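Local coordinates for protein lysine/ornithine decarboxylase (Vibrio vulnificus, PDB 2PLJ) that catalyses the decarboxylation of both lysine and ornithine, a pyridoxal-phosphate-dependent reaction that yields the diamines cadaverine and putrescine, at residues Q269-A272 with P273-E276; A107-G110 with E111-V115; I198-A201 with K202-N205. One frame throughout, in Å; residues are numbered along the deposited sequence.

Contact 1. Residues Q269-A272 with P273-E276; sequences QFCA and PINE
Phe270 and Ile274 lie one turn apart on helix 267-278 of the beta/alpha barrel, the helix that connects strand 249-251 to strand 286-289, and a proline sits between them in the sequence. The end of the isoleucine, CD1, comes to 3.9 Å from Phe270 CE2 and meets the ring obliquely. Phe270 holds CG trans to its backbone N (chi1 -169°), while the CG1 branch of Ile274 lies beside its own N and runs extended, so that CD1 is carried back along the helix toward the ring. The same methyl is 4.3 Å from Cys271 SG, which makes it the shared apolar neighbour of two preceding residues. Beyond this turn, Ile274 packs on Tyr225 and Ile229 of helix 223-241, and Phe270 rests on Pro257.

Pro273 kinks the helix: lacking an N-H, it gives Gln269 O no amide donor, and its ring carbon CD stands 3.3 Å from that oxygen instead. Neither Pro273 N nor Ile274 N bonds to the turn before. The same CD lies 3.3 Å from Ala272 CB, a close approach set largely by the peptide bond that joins the two residues. Regular bonding resumes with Asn275 N, which donates to Cys271 O at 2.8 Å and almost straight, the N-H...O angle being 173°. Glu276 N follows with a more bent bond to Ala272 O, 3.1 Å long, and Glu276 CG lies 3.3 Å from that same carbonyl oxygen.

Contact 2. Residues A107-G110 with E111-V115; sequences ATTG and EVELV
Ala107 and Glu111 meet at the start of helix 109-117, where Thr108 takes the N-cap position just after strand 103-106 of the beta/alpha barrel. The tight part of the contact is this buried corner. Glu111 sends an extended side chain back past the cap, CG trans to its carbonyl carbon (chi1 -62°), and its OE1 accepts from Ala107 N at 2.8 Å. The N-H comes from above the carboxylate plane, and the bond is bent to 140°. The cap itself is lighter: Thr108 OG1 receives Glu111 N over 3.3 Å, a weak bond. That hydroxyl has a stronger partner in Asn397 O of the second subunit, whose Phe399 also packs on Thr108, so the helix start faces the dimer interface. The carboxylate thus bonds the chain just ahead of the first turn, while Thr108 N, buried here, finds no partner in the model. The side chain of Ala107 is about 7 Å from the bound pyridoxal-putrescine adduct.

The first full helical bond, Val112 N to Thr108 O, is 2.9 Å long. Val112 itself turns inward onto Leu106 and Tyr143.

Across the helix the contact loosens toward solvent. Thr109 and the exposed Glu113 touch only lightly: methyl CG2 of the threonine is 3.6 Å from Glu113 OE2, without a polar bond between the side chains. Thr109 OG1 bonds instead to Asp139 OD2 on helix 134-143. The backbone nevertheless stays firm on this side, with Glu113 N donating to Thr109 O at 2.8 Å and Leu114 N to Gly110 O at 3.0 Å.

Contact 3. Residues I198-A201 with K202-N205; sequences IETA and KEWN
Thr200 O accepts the backbone N-H of Trp204 at 2.9 Å, near the C-terminal end of helix 191-203. The same pair meets through its side chains in a CH-pi contact. Thr200 CG2 stands over the face of the indole, 3.5 Å from the centroid of the six-membered ring and 10° off its normal. The two side chains run side by side in the same direction: the threonine methyl is trans to its backbone N, and Trp204 keeps CG beside its own N (chi1 -65°), which swings the indole back alongside the preceding turn. The other branch of the threonine, OG1, bonds to Val196 O in the turn before.

Trp204 is the first residue to leave helical geometry. Asn205, with positive phi, is the C-prime residue of a Schellman motif in which Ile206 N reaches Ala201 O and Asn205 N bonds to Lys202 O at 3.1 Å. Lys160 makes a cation-pi contact with the indole, and Leu156 touches both Thr200 and Trp204. With a methyl on one face and a lysine charge nearby, the electron-rich ring would be engaged by both apolar and electrostatic attraction as the helix ends.

All three contacts are local, between residues close in sequence on three different helices of the pyridoxal-binding region, and they lie at least about 20 Å apart, measured between nearest atoms. Contact 1 is mid-helix and centred on a proline kink, with apolar side chains turned to a neighbouring helix. Contact 2 is a helix start, polar and closely tied, and the nearest of the three to the centre of the chain; it alone touches the second subunit. Contact 3 is a helix end, the farthest from that centre, where an aromatic face replaces the carboxylate and hydroxyl of contact 2. Contact 2 has four buried residues and one exposed, contact 1 three and two, and contact 3, the most superficial, two and three.

Contact 1. Residues Q269-A272 with P273-E276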
ATOM      1  N   GLN A 269      -8.048 -32.223   8.041  1.00 18.57           N
ATOM      2  CA  GLN A 269      -8.738 -32.762   6.865  1.00 19.09           C
ATOM      3  C   GLN A 269      -8.080 -32.266   5.581  1.00 18.57           C
ATOM      4  O   GLN A 269      -7.898 -33.052   4.627  1.00 17.53           O
ATOM      5  CB  GLN A 269     -10.210 -32.380   6.881  1.00 19.79           C
ATOM      6  CG  GLN A 269     -11.005 -33.089   7.950  1.00 23.11           C
ATOM      7  CD  GLN A 269     -12.350 -32.435   8.155  1.00 28.60           C
ATOM      8  OE1 GLN A 269     -12.960 -31.914   7.206  1.00 30.29           O
ATOM      9  NE2 GLN A 269     -12.817 -32.436   9.401  1.00 28.99           N
ATOM     10  N   PHE A 270      -7.712 -30.980   5.587  1.00 17.60           N
ATOM     11  CA  PHE A 270      -6.983 -30.370   4.478  1.00 16.48           C
ATOM     12  C   PHE A 270      -5.706 -31.113   4.179  1.00 16.58           C
ATOM     13  O   PHE A 270      -5.443 -31.424   3.016  1.00 17.04           O
ATOM     14  CB  PHE A 270      -6.671 -28.902   4.777  1.00 17.39           C
ATOM     15  CG  PHE A 270      -6.165 -28.146   3.596  1.00 16.33           C
ATOM     16  CD1 PHE A 270      -7.064 -27.485   2.743  1.00 18.51           C
ATOM     17  CD2 PHE A 270      -4.787 -28.052   3.353  1.00 17.36           C
ATOM     18  CE1 PHE A 270      -6.610 -26.742   1.657  1.00 19.07           C
ATOM     19  CE2 PHE A 270      -4.304 -27.308   2.284  1.00 17.51           C
ATOM     20  CZ  PHE A 270      -5.202 -26.633   1.431  1.00 17.96           C
ATOM     21  N   CYS A 271      -4.941 -31.446   5.222  1.00 15.86           N
ATOM     22  CA  CYS A 271      -3.608 -32.041   5.029  1.00 16.08           C
ATOM     23  C   CYS A 271      -3.605 -33.558   4.807  1.00 15.12           C
ATOM     24  O   CYS A 271      -2.587 -34.103   4.398  1.00 14.60           O
ATOM     25  CB  CYS A 271      -2.676 -31.663   6.175  1.00 16.98           C
ATOM     26  SG  CYS A 271      -2.329 -29.869   6.187  1.00 18.73           S
ATOM     27  N   ALA A 272      -4.712 -34.213   5.150  1.00 15.55           N
ATOM     28  CA  ALA A 272      -4.870 -35.674   4.972  1.00 16.26           C
ATOM     29  C   ALA A 272      -4.393 -36.168   3.583  1.00 16.79           C
ATOM     30  O   ALA A 272      -3.502 -37.037   3.516  1.00 17.58           O
ATOM     31  CB  ALA A 272      -6.333 -36.110   5.284  1.00 16.22           C
ATOM     32  N   PRO A 273      -4.969 -35.629   2.472  1.00 17.77           N
ATOM     33  CA  PRO A 273      -4.511 -36.078   1.132  1.00 17.36           C
ATOM     34  C   PRO A 273      -3.081 -35.680   0.822  1.00 16.80           C
ATOM     35  O   PRO A 273      -2.401 -36.377   0.068  1.00 15.60           O
ATOM     36  CB  PRO A 273      -5.477 -35.391   0.146  1.00 17.71           C
ATOM     37  CG  PRO A 273      -6.221 -34.381   0.910  1.00 18.99           C
ATOM     38  CD  PRO A 273      -6.080 -34.659   2.383  1.00 18.15           C
ATOM     39  N   ILE A 274      -2.627 -34.577   1.419  1.00 15.89           N
ATOM     40  CA  ILE A 274      -1.234 -34.145   1.294  1.00 15.85           C
ATOM     41  C   ILE A 274      -0.313 -35.208   1.914  1.00 14.63           C
ATOM     42  O   ILE A 274       0.623 -35.707   1.255  1.00 14.55           O
ATOM     43  CB  ILE A 274      -0.998 -32.758   1.969  1.00 15.42           C
ATOM     44  CG1 ILE A 274      -1.960 -31.696   1.376  1.00 16.40           C
ATOM     45  CG2 ILE A 274       0.450 -32.356   1.787  1.00 16.57           C
ATOM     46  CD1 ILE A 274      -1.749 -30.278   1.909  1.00 17.65           C
ATOM     47  N   ASN A 275      -0.585 -35.566   3.169  1.00 14.57           N
ATOM     48  CA  ASN A 275       0.162 -36.615   3.847  1.00 14.81           C
ATOM     49  C   ASN A 275       0.220 -37.920   3.047  1.00 14.43           C
ATOM     50  O   ASN A 275       1.255 -38.586   3.010  1.00 15.13           O
ATOM     51  CB  ASN A 275      -0.431 -36.879   5.240  1.00 15.74           C
ATOM     52  CG  ASN A 275      -0.202 -35.706   6.197  1.00 16.05           C
ATOM     53  OD1 ASN A 275      -1.012 -35.456   7.105  1.00 19.37           O
ATOM     54  ND2 ASN A 275       0.897 -34.984   5.992  1.00 15.51           N
ATOM     55  N   GLU A 276      -0.892 -38.268   2.410  1.00 14.56           N
ATOM     56  CA  GLU A 276      -0.949 -39.488   1.597  1.00 16.04           C
ATOM     57  C   GLU A 276      -0.032 -39.412   0.387  1.00 15.00           C
ATOM     58  O   GLU A 276       0.683 -40.372   0.097  1.00 15.34           O
ATOM     59  CB  GLU A 276      -2.377 -39.755   1.158  1.00 16.42           C
ATOM     60  CG  GLU A 276      -3.302 -40.075   2.302  1.00 21.66           C
ATOM     61  CD  GLU A 276      -4.756 -40.188   1.854  1.00 27.38           C
ATOM     62  OE1 GLU A 276      -5.012 -40.843   0.814  1.00 30.22           O
ATOM     63  OE2 GLU A 276      -5.628 -39.602   2.540  1.00 32.29           O
TER

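Contact 2. Residues A107-G110 with E111-V115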
ATOM      1  N   ALA A 107      12.864 -14.003   2.343  1.00 15.84           N
ATOM      2  CA  ALA A 107      12.767 -13.606   0.947  1.00 16.03           C
ATOM      3  C   ALA A 107      13.663 -12.438   0.559  1.00 15.49           C
ATOM      4  O   ALA A 107      13.836 -12.187  -0.640  1.00 14.82           O
ATOM      5  CB  ALA A 107      11.330 -13.258   0.660  1.00 18.66           C
ATOM      6  N   THR A 108      14.163 -11.694   1.556  1.00 13.78           N
ATOM      7  CA  THR A 108      14.946 -10.484   1.329  1.00 13.87           C
ATOM      8  C   THR A 108      16.000 -10.279   2.417  1.00 14.14           C
ATOM      9  O   THR A 108      15.928 -10.848   3.523  1.00 13.74           O
ATOM     10  CB  THR A 108      14.062  -9.201   1.316  1.00 14.32           C
ATOM     11  OG1 THR A 108      13.497  -9.029   2.624  1.00 13.38           O
ATOM     12  CG2 THR A 108      12.932  -9.313   0.259  1.00 15.08           C
ATOM     13  N   THR A 109      16.961  -9.434   2.088  1.00 14.42           N
ATOM     14  CA  THR A 109      17.960  -9.004   3.055  1.00 14.77           C
ATOM     15  C   THR A 109      17.305  -8.470   4.329  1.00 14.41           C
ATOM     16  O   THR A 109      17.791  -8.754   5.424  1.00 14.29           O
ATOM     17  CB  THR A 109      18.907  -8.016   2.416  1.00 15.18           C
ATOM     18  OG1 THR A 109      19.581  -8.674   1.336  1.00 15.08           O
ATOM     19  CG2 THR A 109      19.913  -7.478   3.431  1.00 16.00           C
ATOM     20  N   GLY A 110      16.237  -7.666   4.187  1.00 14.09           N
ATOM     21  CA  GLY A 110      15.528  -7.156   5.387  1.00 15.34           C
ATOM     22  C   GLY A 110      15.063  -8.271   6.326  1.00 15.01           C
ATOM     23  O   GLY A 110      15.190  -8.158   7.547  1.00 15.82           O
ATOM     24  N   GLU A 111      14.540  -9.356   5.740  1.00 13.62           N
ATOM     25  CA  GLU A 111      14.086 -10.517   6.503  1.00 15.26           C
ATOM     26  C   GLU A 111      15.266 -11.287   7.110  1.00 14.90           C
ATOM     27  O   GLU A 111      15.195 -11.731   8.258  1.00 15.18           O
ATOM     28  CB  GLU A 111      13.181 -11.397   5.670  1.00 15.42           C
ATOM     29  CG  GLU A 111      11.908 -10.628   5.248  1.00 16.60           C
ATOM     30  CD  GLU A 111      10.900 -11.459   4.518  1.00 20.68           C
ATOM     31  OE1 GLU A 111      11.208 -12.622   4.177  1.00 18.35           O
ATOM     32  OE2 GLU A 111       9.796 -10.916   4.242  1.00 20.42           O
ATOM     33  N   VAL A 112      16.362 -11.393   6.356  1.00 14.23           N
ATOM     34  CA  VAL A 112      17.604 -11.955   6.907  1.00 14.01           C
ATOM     35  C   VAL A 112      18.002 -11.153   8.161  1.00 14.05           C
ATOM     36  O   VAL A 112      18.296 -11.725   9.240  1.00 14.33           O
ATOM     37  CB  VAL A 112      18.739 -11.920   5.843  1.00 13.77           C
ATOM     38  CG1 VAL A 112      20.126 -12.211   6.504  1.00 14.59           C
ATOM     39  CG2 VAL A 112      18.468 -12.924   4.742  1.00 15.56           C
ATOM     40  N   GLU A 113      17.999  -9.829   8.020  1.00 13.37           N
ATOM     41  CA  GLU A 113      18.444  -8.958   9.119  1.00 15.31           C
ATOM     42  C   GLU A 113      17.545  -9.105  10.362  1.00 14.73           C
ATOM     43  O   GLU A 113      18.048  -9.071  11.514  1.00 14.82           O
ATOM     44  CB  GLU A 113      18.524  -7.523   8.605  1.00 15.56           C
ATOM     45  CG  GLU A 113      19.736  -7.340   7.673  1.00 17.58           C
ATOM     46  CD  GLU A 113      19.878  -5.934   7.062  1.00 20.82           C
ATOM     47  OE1 GLU A 113      18.946  -5.115   7.184  1.00 29.53           O
ATOM     48  OE2 GLU A 113      20.936  -5.687   6.439  1.00 28.84           O
ATOM     49  N   LEU A 114      16.238  -9.242  10.122  1.00 14.59           N
ATOM     50  CA  LEU A 114      15.276  -9.402  11.215  1.00 14.94           C
ATOM     51  C   LEU A 114      15.587 -10.700  11.984  1.00 14.95           C
ATOM     52  O   LEU A 114      15.787 -10.659  13.203  1.00 15.49           O
ATOM     53  CB  LEU A 114      13.830  -9.387  10.710  1.00 16.52           C
ATOM     54  CG  LEU A 114      12.808  -9.644  11.835  1.00 18.02           C
ATOM     55  CD1 LEU A 114      12.968  -8.705  13.015  1.00 25.10           C
ATOM     56  CD2 LEU A 114      11.430  -9.512  11.182  1.00 21.85           C
ATOM     57  N   VAL A 115      15.670 -11.838  11.281  1.00 14.47           N
ATOM     58  CA  VAL A 115      15.945 -13.102  12.011  1.00 15.01           C
ATOM     59  C   VAL A 115      17.317 -13.083  12.691  1.00 15.10           C
ATOM     60  O   VAL A 115      17.468 -13.618  13.815  1.00 15.21           O
ATOM     61  CB  VAL A 115      15.700 -14.378  11.160  1.00 15.14           C
ATOM     62  CG1 VAL A 115      14.235 -14.374  10.659  1.00 14.20           C
ATOM     63  CG2 VAL A 115      16.685 -14.458   9.971  1.00 16.09           C
TER

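Contact 3. Residues I198-A201 with K202-N205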
ATOM      1  N   ILE A 198      18.729 -29.039 -13.510  1.00 15.13           N
ATOM      2  CA  ILE A 198      19.415 -29.976 -12.612  1.00 15.12           C
ATOM      3  C   ILE A 198      20.658 -30.571 -13.323  1.00 15.59           C
ATOM      4  O   ILE A 198      21.754 -30.649 -12.742  1.00 15.42           O
ATOM      5  CB  ILE A 198      18.452 -31.046 -12.059  1.00 14.73           C
ATOM      6  CG1 ILE A 198      17.430 -30.392 -11.097  1.00 14.47           C
ATOM      7  CG2 ILE A 198      19.216 -32.168 -11.325  1.00 14.25           C
ATOM      8  CD1 ILE A 198      16.248 -31.254 -10.765  1.00 16.59           C
ATOM      9  N   GLU A 199      20.487 -30.933 -14.592  1.00 15.23           N
ATOM     10  CA  GLU A 199      21.620 -31.393 -15.396  1.00 16.66           C
ATOM     11  C   GLU A 199      22.711 -30.311 -15.553  1.00 16.19           C
ATOM     12  O   GLU A 199      23.917 -30.633 -15.503  1.00 15.26           O
ATOM     13  CB  GLU A 199      21.153 -31.926 -16.756  1.00 17.08           C
ATOM     14  CG  GLU A 199      22.110 -32.938 -17.349  1.00 23.30           C
ATOM     15  CD  GLU A 199      21.511 -33.712 -18.525  1.00 28.78           C
ATOM     16  OE1 GLU A 199      20.266 -33.898 -18.555  1.00 32.25           O
ATOM     17  OE2 GLU A 199      22.289 -34.135 -19.412  1.00 32.60           O
ATOM     18  N   THR A 200      22.287 -29.052 -15.740  1.00 15.91           N
ATOM     19  CA  THR A 200      23.225 -27.930 -15.872  1.00 16.23           C
ATOM     20  C   THR A 200      23.960 -27.662 -14.547  1.00 15.99           C
ATOM     21  O   THR A 200      25.179 -27.406 -14.555  1.00 15.73           O
ATOM     22  CB  THR A 200      22.546 -26.652 -16.430  1.00 16.46           C
ATOM     23  OG1 THR A 200      21.903 -26.968 -17.667  1.00 17.46           O
ATOM     24  CG2 THR A 200      23.556 -25.552 -16.691  1.00 16.62           C
ATOM     25  N   ALA A 201      23.241 -27.766 -13.427  1.00 15.43           N
ATOM     26  CA  ALA A 201      23.855 -27.602 -12.108  1.00 15.57           C
ATOM     27  C   ALA A 201      24.967 -28.642 -11.915  1.00 16.20           C
ATOM     28  O   ALA A 201      26.028 -28.336 -11.372  1.00 15.90           O
ATOM     29  CB  ALA A 201      22.795 -27.725 -11.004  1.00 15.32           C
ATOM     30  N   LYS A 202      24.738 -29.871 -12.379  1.00 16.84           N
ATOM     31  CA  LYS A 202      25.786 -30.903 -12.266  1.00 18.18           C
ATOM     32  C   LYS A 202      27.033 -30.512 -13.080  1.00 18.58           C
ATOM     33  O   LYS A 202      28.162 -30.610 -12.582  1.00 18.25           O
ATOM     34  CB  LYS A 202      25.293 -32.288 -12.690  1.00 18.61           C
ATOM     35  CG  LYS A 202      26.351 -33.375 -12.399  1.00 20.69           C
ATOM     36  CD  LYS A 202      26.006 -34.702 -13.025  1.00 27.57           C
ATOM     37  CE  LYS A 202      27.043 -35.766 -12.657  1.00 29.51           C
ATOM     38  NZ  LYS A 202      26.449 -37.137 -12.743  1.00 32.91           N
ATOM     39  N   GLU A 203      26.807 -30.044 -14.310  1.00 19.36           N
ATOM     40  CA  GLU A 203      27.888 -29.589 -15.190  1.00 21.06           C
ATOM     41  C   GLU A 203      28.678 -28.479 -14.507  1.00 19.71           C
ATOM     42  O   GLU A 203      29.913 -28.483 -14.544  1.00 20.13           O
ATOM     43  CB  GLU A 203      27.329 -29.089 -16.525  1.00 21.09           C
ATOM     44  CG  GLU A 203      26.832 -30.204 -17.443  1.00 24.75           C
ATOM     45  CD  GLU A 203      25.932 -29.716 -18.592  1.00 25.38           C
ATOM     46  OE1 GLU A 203      25.798 -28.486 -18.800  1.00 30.77           O
ATOM     47  OE2 GLU A 203      25.359 -30.584 -19.296  1.00 31.71           O
ATOM     48  N   TRP A 204      27.959 -27.575 -13.841  1.00 18.40           N
ATOM     49  CA  TRP A 204      28.554 -26.403 -13.193  1.00 17.53           C
ATOM     50  C   TRP A 204      29.019 -26.651 -11.754  1.00 16.77           C
ATOM     51  O   TRP A 204      29.451 -25.723 -11.076  1.00 16.52           O
ATOM     52  CB  TRP A 204      27.590 -25.199 -13.257  1.00 17.89           C
ATOM     53  CG  TRP A 204      27.322 -24.707 -14.661  1.00 17.52           C
ATOM     54  CD1 TRP A 204      27.981 -25.072 -15.821  1.00 18.64           C
ATOM     55  CD2 TRP A 204      26.330 -23.752 -15.049  1.00 17.79           C
ATOM     56  NE1 TRP A 204      27.452 -24.393 -16.896  1.00 17.80           N
ATOM     57  CE2 TRP A 204      26.443 -23.570 -16.448  1.00 18.02           C
ATOM     58  CE3 TRP A 204      25.377 -23.003 -14.342  1.00 16.20           C
ATOM     59  CZ2 TRP A 204      25.615 -22.680 -17.160  1.00 18.94           C
ATOM     60  CZ3 TRP A 204      24.546 -22.125 -15.047  1.00 17.06           C
ATOM     61  CH2 TRP A 204      24.675 -21.970 -16.448  1.00 17.61           C
ATOM     62  N   ASN A 205      28.969 -27.909 -11.313  1.00 16.43           N
ATOM     63  CA  ASN A 205      29.276 -28.292  -9.924  1.00 16.63           C
ATOM     64  C   ASN A 205      28.533 -27.463  -8.862  1.00 16.39           C
ATOM     65  O   ASN A 205      29.128 -26.998  -7.885  1.00 16.71           O
ATOM     66  CB  ASN A 205      30.787 -28.283  -9.670  1.00 17.56           C
ATOM     67  CG  ASN A 205      31.515 -29.262 -10.537  1.00 20.55           C
ATOM     68  OD1 ASN A 205      31.087 -30.412 -10.682  1.00 25.01           O
ATOM     69  ND2 ASN A 205      32.628 -28.829 -11.122  1.00 23.08           N
TER